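PDB 3TEB: Endonuclease/exonuclease/phosphatase from Leptotrichia buccalis C-1013-b, which probably cleaves phosphoester bonds as a metal-dependent nuclease of the DNase I-like endonuclease/exonuclease/phosphatase family. Local coordinates for residues W81-I86 and Q115-I120; T99-K104 and I130-Q135; L237-S242 and I260-E265. One frame throughout, in Å; residues are numbered along the deposited sequence.

Contact 1: W81-I86 and Q115-I120; sequences WSNSHI and QSVRTI
His85 lies against the turn formed by Ser116-Thr119 and the residue that follows it. Its CB is 3.4 Å from Thr119 O, and CG stays near the same oxygen. CG sits between the backbone N and the carbonyl carbon (chi1 55°), which carries the ring past Thr119 to Ile120. ND1 then donates outside the contact, to Ala122 O, and this bond limits the ring's rotation. CE1 lies 3.0 Å from Ile120 O, which stands over one ring face and itself accepts from Arg123 NE. NE2 passes farther beneath that oxygen, while CD2 lies 4.3 Å from Ile120 CD1. Above the same ring, Ile120 CA makes a CH-pi contact, only 4° off the ring normal. Replacing His85 with an alanine would probably leave Ala122 O without its donor and uncover the backbone of Ile120.

One residue on, Ile86 N donates to Val117 O (2.7 Å, 166°). A water donates to that oxygen at 2.8 Å and also to Ile86 O, so Val117 O accepts two bonds. Val117 CG1 meets Asn83 ND2 at 3.8 Å, the two side chains crossing nearly at right angles. The turn is type I, and Ser116 OG accepts from Arg118 N in an ST turn.

Ser84 and His85 form a classic bulge opposite Glu93 of strand 91-99, and the chain turns a corner at His85. The His85 side chain is about 8 Å from that of Glu42, a magnesium ligand, and about 10 Å from the bound magnesium ion. The contact thus fastens the end of edge strand 78-84 to the loop joining strands 105-110 and 124-132, with Tyr110 touching Val117 and Arg124 bonding Ser84.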
# COMPACT_ATOMS: atom_id res chain seq x y z
N TRP A 81 0.70 -2.82 11.42
CA TRP A 81 1.88 -2.16 10.92
C TRP A 81 3.07 -3.05 11.12
O TRP A 81 3.11 -3.88 12.03
CB TRP A 81 2.10 -0.84 11.65
CG TRP A 81 3.38 -0.08 11.27
CD1 TRP A 81 3.55 0.77 10.21
CD2 TRP A 81 4.64 -0.13 11.95
NE1 TRP A 81 4.85 1.26 10.19
CE2 TRP A 81 5.53 0.72 11.24
CE3 TRP A 81 5.09 -0.80 13.08
CZ2 TRP A 81 6.85 0.91 11.63
CZ3 TRP A 81 6.39 -0.62 13.47
CH2 TRP A 81 7.26 0.24 12.74
N SER A 82 4.07 -2.87 10.27
CA SER A 82 5.30 -3.62 10.42
C SER A 82 6.49 -2.82 9.97
O SER A 82 6.47 -2.22 8.91
CB SER A 82 5.21 -4.91 9.62
OG SER A 82 6.28 -5.77 9.99
N ASN A 83 7.55 -2.85 10.77
CA ASN A 83 8.79 -2.13 10.45
C ASN A 83 9.59 -2.91 9.41
O ASN A 83 9.61 -4.14 9.46
CB ASN A 83 9.57 -1.88 11.75
CG ASN A 83 11.07 -1.71 11.53
OD1 ASN A 83 11.54 -0.66 11.11
ND2 ASN A 83 11.82 -2.75 11.85
N SER A 84 10.23 -2.21 8.47
CA SER A 84 11.09 -2.85 7.45
C SER A 84 12.56 -2.69 7.75
O SER A 84 13.28 -3.69 7.84
CB SER A 84 10.85 -2.29 6.05
OG SER A 84 9.60 -2.69 5.54
N HIS A 85 12.99 -1.44 7.86
CA HIS A 85 14.40 -1.09 8.02
C HIS A 85 14.53 0.32 8.60
O HIS A 85 13.55 1.08 8.64
CB HIS A 85 15.11 -1.17 6.67
CG HIS A 85 14.48 -0.34 5.60
ND1 HIS A 85 13.82 -0.88 4.52
CD2 HIS A 85 14.39 1.01 5.45
CE1 HIS A 85 13.36 0.10 3.75
NE2 HIS A 85 13.70 1.25 4.29
N ILE A 86 15.74 0.67 9.05
CA ILE A 86 16.09 2.04 9.39
C ILE A 86 15.95 2.95 8.16
O ILE A 86 16.57 2.70 7.14
CB ILE A 86 17.52 2.11 9.98
CG1 ILE A 86 17.54 1.50 11.38
CG2 ILE A 86 18.02 3.53 10.03
CD1 ILE A 86 18.90 0.96 11.80
N GLN A 115 17.23 -9.01 5.04
CA GLN A 115 16.31 -9.01 6.17
C GLN A 115 16.88 -8.30 7.38
O GLN A 115 16.44 -8.52 8.50
CB GLN A 115 15.99 -10.44 6.56
CG GLN A 115 15.32 -11.19 5.47
CD GLN A 115 15.15 -12.64 5.76
OE1 GLN A 115 15.24 -13.07 6.90
NE2 GLN A 115 14.90 -13.41 4.73
N SER A 116 17.88 -7.45 7.16
CA SER A 116 18.51 -6.69 8.23
C SER A 116 17.96 -5.27 8.24
O SER A 116 17.94 -4.61 7.19
CB SER A 116 20.02 -6.66 8.01
OG SER A 116 20.61 -5.60 8.75
N VAL A 117 17.55 -4.77 9.40
CA VAL A 117 17.02 -3.41 9.52
C VAL A 117 18.07 -2.37 9.12
O VAL A 117 17.75 -1.19 8.93
CB VAL A 117 16.51 -3.08 10.95
CG1 VAL A 117 15.33 -3.98 11.34
CG2 VAL A 117 17.63 -3.15 11.96
N ARG A 118 19.31 -2.80 8.97
CA ARG A 118 20.39 -1.93 8.55
C ARG A 118 20.60 -1.84 7.03
O ARG A 118 21.60 -1.30 6.59
CB ARG A 118 21.69 -2.36 9.20
CG ARG A 118 21.79 -1.99 10.64
CD ARG A 118 22.52 -3.03 11.46
NE ARG A 118 23.52 -3.76 10.68
CZ ARG A 118 24.80 -3.42 10.56
NH1 ARG A 118 25.27 -2.33 11.18
NH2 ARG A 118 25.62 -4.17 9.82
N THR A 119 19.67 -2.38 6.24
CA THR A 119 19.80 -2.37 4.78
C THR A 119 18.55 -1.78 4.17
O THR A 119 17.44 -2.22 4.46
CB THR A 119 19.96 -3.79 4.24
OG1 THR A 119 21.08 -4.40 4.88
CG2 THR A 119 20.18 -3.80 2.71
N ILE A 120 18.74 -0.78 3.32
CA ILE A 120 17.65 -0.06 2.69
C ILE A 120 16.75 -1.02 1.90
O ILE A 120 15.53 -0.80 1.81
CB ILE A 120 18.19 1.08 1.76
CG1 ILE A 120 18.84 2.17 2.60
CG2 ILE A 120 17.08 1.71 0.90
CD1 ILE A 120 17.87 2.81 3.62
O HOH W 1 18.43 0.60 6.93

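Contact 2: T99-K104 and I130-Q135; sequences TRHKIK and INYEGQ
Ile130 reaches from strand 124-132 into the loop 99-104. Its CG2, anti to the backbone N, lies 3.7 Å from His101 CB, the two side chains crossing at about a right angle. The other branch ends in CD1, which meets Thr99 OG1 tip to tip at 3.7 Å and touches Ile103 CG2 at 3.8 Å.

His101 has a second partner, since beyond Ile130 its ring meets that of Tyr132 obliquely, centroids 5.4 Å apart and planes at 41°. Thr99 OG1 accepts from His101 N in an ST turn.

Lys104 CG lies 4.1 Å from Asn131 CB; the bends further out bring NZ back beside the same CB. A water bridges the backbones, donating to Lys102 O and accepting from Asn131 N.

Strand 124-132 passes into strand 135-143 through a type I' turn, Tyr132 to Gln135, and the contact sets the loop between strands 91-99 and 105-110 against this hairpin. No direct hydrogen bond spans the two segments; adhesion rests on aliphatic and ring packing plus the water, while the polar ends of Thr99, His101 and Tyr132 are bonded to Asp36 and Ala3, outside the contact.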
# COMPACT_ATOMS: atom_id res chain seq x y z
N THR A 99 -8.18 -1.20 8.33
CA THR A 99 -9.38 -1.86 7.86
C THR A 99 -10.61 -1.61 8.71
O THR A 99 -10.51 -1.48 9.92
CB THR A 99 -9.17 -3.38 7.55
OG1 THR A 99 -10.39 -3.94 7.05
CG2 THR A 99 -8.68 -4.17 8.77
N ARG A 100 -11.75 -1.55 8.02
CA ARG A 100 -13.09 -1.47 8.60
C ARG A 100 -13.54 -2.81 9.16
O ARG A 100 -14.44 -2.86 10.02
CB ARG A 100 -14.07 -1.12 7.49
CG ARG A 100 -14.70 0.21 7.56
CD ARG A 100 -15.47 0.47 6.28
NE ARG A 100 -16.59 -0.44 6.12
CZ ARG A 100 -17.23 -0.68 4.97
NH1 ARG A 100 -16.87 -0.07 3.85
NH2 ARG A 100 -18.23 -1.55 4.94
N HIS A 101 -12.95 -3.89 8.64
CA HIS A 101 -13.34 -5.26 8.96
C HIS A 101 -12.45 -5.91 9.98
O HIS A 101 -11.26 -5.64 10.03
CB HIS A 101 -13.28 -6.11 7.71
CG HIS A 101 -14.14 -5.61 6.60
ND1 HIS A 101 -15.52 -5.72 6.62
CD2 HIS A 101 -13.83 -5.00 5.43
CE1 HIS A 101 -16.02 -5.20 5.52
NE2 HIS A 101 -15.01 -4.75 4.78
N LYS A 102 -13.03 -6.80 10.78
CA LYS A 102 -12.25 -7.66 11.67
C LYS A 102 -11.55 -8.75 10.85
O LYS A 102 -11.95 -9.01 9.72
CB LYS A 102 -13.15 -8.25 12.74
CG LYS A 102 -13.68 -7.17 13.65
CD LYS A 102 -14.63 -7.67 14.71
CE LYS A 102 -14.90 -6.54 15.71
NZ LYS A 102 -16.08 -6.83 16.58
N ILE A 103 -10.50 -9.36 11.39
CA ILE A 103 -9.65 -10.25 10.58
C ILE A 103 -9.47 -11.68 11.13
O ILE A 103 -9.56 -11.90 12.34
CB ILE A 103 -8.26 -9.63 10.33
CG1 ILE A 103 -7.55 -9.37 11.65
CG2 ILE A 103 -8.39 -8.36 9.51
CD1 ILE A 103 -6.06 -9.39 11.55
N LYS A 104 -9.19 -12.63 10.22
CA LYS A 104 -8.93 -14.04 10.59
C LYS A 104 -7.44 -14.29 10.81
O LYS A 104 -7.08 -15.17 11.58
CB LYS A 104 -9.41 -15.01 9.49
CG LYS A 104 -10.84 -14.85 9.04
CD LYS A 104 -11.83 -15.66 9.90
CE LYS A 104 -12.17 -17.04 9.26
NZ LYS A 104 -13.63 -17.35 9.39
N ILE A 130 -9.36 -11.27 5.58
CA ILE A 130 -10.73 -10.91 5.90
C ILE A 130 -11.63 -11.98 5.34
O ILE A 130 -11.47 -12.39 4.19
CB ILE A 130 -11.21 -9.63 5.19
CG1 ILE A 130 -10.12 -8.53 5.16
CG2 ILE A 130 -12.55 -9.15 5.78
CD1 ILE A 130 -10.23 -7.52 6.25
N ASN A 131 -12.57 -12.42 6.16
CA ASN A 131 -13.67 -13.22 5.68
C ASN A 131 -14.76 -12.27 5.18
O ASN A 131 -15.31 -11.49 5.94
CB ASN A 131 -14.20 -14.12 6.78
CG ASN A 131 -15.31 -15.02 6.31
OD1 ASN A 131 -16.43 -14.95 6.80
ND2 ASN A 131 -15.01 -15.85 5.32
N TYR A 132 -15.03 -12.33 3.88
CA TYR A 132 -16.00 -11.45 3.27
C TYR A 132 -16.97 -12.21 2.37
O TYR A 132 -16.56 -12.92 1.45
CB TYR A 132 -15.30 -10.32 2.50
CG TYR A 132 -16.22 -9.19 2.08
CD1 TYR A 132 -17.30 -8.77 2.89
CD2 TYR A 132 -16.01 -8.51 0.88
CE1 TYR A 132 -18.14 -7.72 2.51
CE2 TYR A 132 -16.84 -7.45 0.49
CZ TYR A 132 -17.90 -7.06 1.31
OH TYR A 132 -18.70 -6.03 0.90
N GLU A 133 -18.26 -12.05 2.67
CA GLU A 133 -19.33 -12.72 1.94
C GLU A 133 -18.95 -14.18 1.64
O GLU A 133 -18.86 -14.59 0.48
CB GLU A 133 -19.69 -11.95 0.65
CG GLU A 133 -20.00 -10.47 0.87
CD GLU A 133 -20.92 -9.86 -0.20
OE1 GLU A 133 -20.58 -8.79 -0.76
OE2 GLU A 133 -21.99 -10.44 -0.46
N GLY A 134 -18.69 -14.93 2.71
CA GLY A 134 -18.35 -16.35 2.62
C GLY A 134 -17.11 -16.71 1.81
O GLY A 134 -17.04 -17.80 1.24
N GLN A 135 -16.14 -15.79 1.76
CA GLN A 135 -14.86 -16.02 1.09
C GLN A 135 -13.74 -15.44 1.93
O GLN A 135 -13.90 -14.37 2.52
CB GLN A 135 -14.87 -15.37 -0.29
CG GLN A 135 -13.67 -15.73 -1.17
CD GLN A 135 -13.58 -14.88 -2.44
OE1 GLN A 135 -14.47 -14.08 -2.74
NE2 GLN A 135 -12.51 -15.07 -3.20
O HOH W 2 -12.67 -11.81 9.13

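Contact 3: L237-S242 and I260-E265; sequences LKVKES and IEVKIE
Glu265 brings its flat carboxylate to two lysines of the facing segment, neither segment having an aromatic ring. OE1 meets the aliphatic CD of Lys240 at 3.7 Å. Glu265 OE2 is 4.5 Å from Lys238 NZ, beyond a salt bridge; that amine is instead paired with Glu204. With its CG between the backbone N and carbonyl carbon (chi1 72°), Glu265 runs alongside Lys238, the two side chains pointing the same way. Glu265 N donates to Lys238 O at 3.2 Å. Lys263 N donates to Glu241 O at 3.0 Å.

The two strands run antiparallel at 165°. Val239 faces Ile264 and Ser242 faces Val262 in non-hydrogen-bonded pairs, whereas Glu241 and Lys263 form a hydrogen-bonded pair. Lys240 is the extra residue between Val239 and Glu241, a beta bulge, and its N gives Lys263 O a weak bond of 3.0 Å. In the DNase I-like sandwich these strands belong to one of the two sheets: strand 259-264 lies between strands 4-10 and 239-245, and Val262 touches Ile231 of the other sheet.

On that inward face Val239 CG1 packs 4.0 Å from Val262 CG1, and helix 199-202 covers both through Thr199. Leu237 CD1 touches Ile264 CG2 at 3.8 Å. The other face carries Glu241 and Lys263; the latter's NZ lies 3.7 Å from Lys240 CD, and Lys240 points the same way alongside it.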
# COMPACT_ATOMS: atom_id res chain seq x y z
N LEU A 237 -10.82 -10.43 -11.78
CA LEU A 237 -11.86 -9.83 -10.96
C LEU A 237 -12.80 -8.97 -11.76
O LEU A 237 -12.48 -8.54 -12.88
CB LEU A 237 -11.23 -8.97 -9.86
CG LEU A 237 -10.52 -9.69 -8.72
CD1 LEU A 237 -10.17 -8.71 -7.64
CD2 LEU A 237 -11.41 -10.80 -8.18
N LYS A 238 -13.97 -8.70 -11.18
CA LYS A 238 -14.90 -7.75 -11.74
C LYS A 238 -14.60 -6.39 -11.11
O LYS A 238 -14.97 -6.13 -9.96
CB LYS A 238 -16.35 -8.21 -11.49
CG LYS A 238 -17.44 -7.22 -11.88
CD LYS A 238 -17.27 -6.67 -13.30
CE LYS A 238 -18.13 -5.44 -13.48
NZ LYS A 238 -19.55 -5.78 -13.74
N VAL A 239 -13.90 -5.56 -11.87
CA VAL A 239 -13.37 -4.28 -11.39
C VAL A 239 -14.15 -3.13 -12.04
O VAL A 239 -13.94 -2.81 -13.21
CB VAL A 239 -11.85 -4.13 -11.68
CG1 VAL A 239 -11.30 -2.88 -11.03
CG2 VAL A 239 -11.08 -5.35 -11.22
N LYS A 240 -15.04 -2.53 -11.27
CA LYS A 240 -15.93 -1.51 -11.79
C LYS A 240 -15.22 -0.19 -12.15
O LYS A 240 -15.60 0.47 -13.13
CB LYS A 240 -17.11 -1.29 -10.82
CG LYS A 240 -18.18 -0.33 -11.35
CD LYS A 240 -19.60 -0.88 -11.18
CE LYS A 240 -20.62 0.19 -11.53
NZ LYS A 240 -21.93 -0.41 -11.90
N GLU A 241 -14.19 0.17 -11.37
CA GLU A 241 -13.50 1.46 -11.49
C GLU A 241 -12.08 1.47 -10.90
O GLU A 241 -11.81 0.81 -9.90
CB GLU A 241 -14.33 2.54 -10.80
CG GLU A 241 -13.76 3.96 -10.93
CD GLU A 241 -14.80 5.04 -10.63
OE1 GLU A 241 -15.89 4.71 -10.11
OE2 GLU A 241 -14.52 6.23 -10.92
N SER A 242 -11.18 2.24 -11.51
CA SER A 242 -9.85 2.45 -10.95
C SER A 242 -9.38 3.89 -11.14
O SER A 242 -8.80 4.22 -12.17
CB SER A 242 -8.84 1.49 -11.57
OG SER A 242 -7.51 1.83 -11.18
N ILE A 260 -4.13 5.25 -5.34
CA ILE A 260 -5.05 4.55 -6.23
C ILE A 260 -6.23 4.08 -5.43
O ILE A 260 -6.10 3.56 -4.31
CB ILE A 260 -4.40 3.34 -6.93
CG1 ILE A 260 -3.31 3.79 -7.89
CG2 ILE A 260 -5.43 2.53 -7.71
CD1 ILE A 260 -2.44 2.65 -8.33
N GLU A 261 -7.39 4.24 -6.04
CA GLU A 261 -8.65 3.98 -5.42
C GLU A 261 -9.44 3.08 -6.38
O GLU A 261 -9.74 3.47 -7.51
CB GLU A 261 -9.33 5.32 -5.20
CG GLU A 261 -10.75 5.28 -4.71
CD GLU A 261 -11.53 6.56 -5.05
OE1 GLU A 261 -12.71 6.66 -4.62
OE2 GLU A 261 -10.98 7.46 -5.74
N VAL A 262 -9.76 1.87 -5.93
CA VAL A 262 -10.32 0.83 -6.79
C VAL A 262 -11.62 0.29 -6.21
O VAL A 262 -11.72 0.07 -5.00
CB VAL A 262 -9.29 -0.33 -6.96
CG1 VAL A 262 -9.93 -1.57 -7.50
CG2 VAL A 262 -8.16 0.08 -7.88
N LYS A 263 -12.62 0.08 -7.07
CA LYS A 263 -13.89 -0.53 -6.66
C LYS A 263 -14.08 -1.95 -7.25
O LYS A 263 -14.05 -2.13 -8.46
CB LYS A 263 -15.06 0.40 -7.01
CG LYS A 263 -16.36 0.02 -6.32
CD LYS A 263 -17.54 0.80 -6.90
CE LYS A 263 -18.84 -0.00 -6.75
NZ LYS A 263 -19.89 0.43 -7.74
N ILE A 264 -14.25 -2.94 -6.38
CA ILE A 264 -14.41 -4.34 -6.79
C ILE A 264 -15.76 -4.86 -6.32
O ILE A 264 -16.17 -4.58 -5.20
CB ILE A 264 -13.37 -5.30 -6.12
CG1 ILE A 264 -12.01 -4.63 -5.84
CG2 ILE A 264 -13.28 -6.63 -6.90
CD1 ILE A 264 -10.97 -4.79 -6.92
N GLU A 265 -16.44 -5.65 -7.15
CA GLU A 265 -17.60 -6.35 -6.63
C GLU A 265 -17.52 -7.87 -6.78
O GLU A 265 -17.03 -8.38 -7.79
CB GLU A 265 -18.92 -5.76 -7.13
CG GLU A 265 -19.28 -5.98 -8.59
CD GLU A 265 -20.35 -5.00 -9.07
OE1 GLU A 265 -20.12 -3.77 -8.91
OE2 GLU A 265 -21.39 -5.47 -9.61

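In the fold
From the N terminus, strand 78-84 leads into contact 1, which closes only when the loop at 115-120 comes back against it. Before that happens the chain leaves strand 91-99 and opens contact 2 at 99-104, closed in turn by 130-135. The two therefore cross along the sequence, though their nearest atoms stay about 9 Å apart. Contact 1 ties edge strand 78-84 to the loop between strands 105-110 and 124-132, contact 2 the loop after strand 91-99 to strand 124-132. Contact 3 follows in series, with 17 residues between its segments, pairing two strands of the sheet that contact 1 also reaches, on the opposite side of the chain's centre.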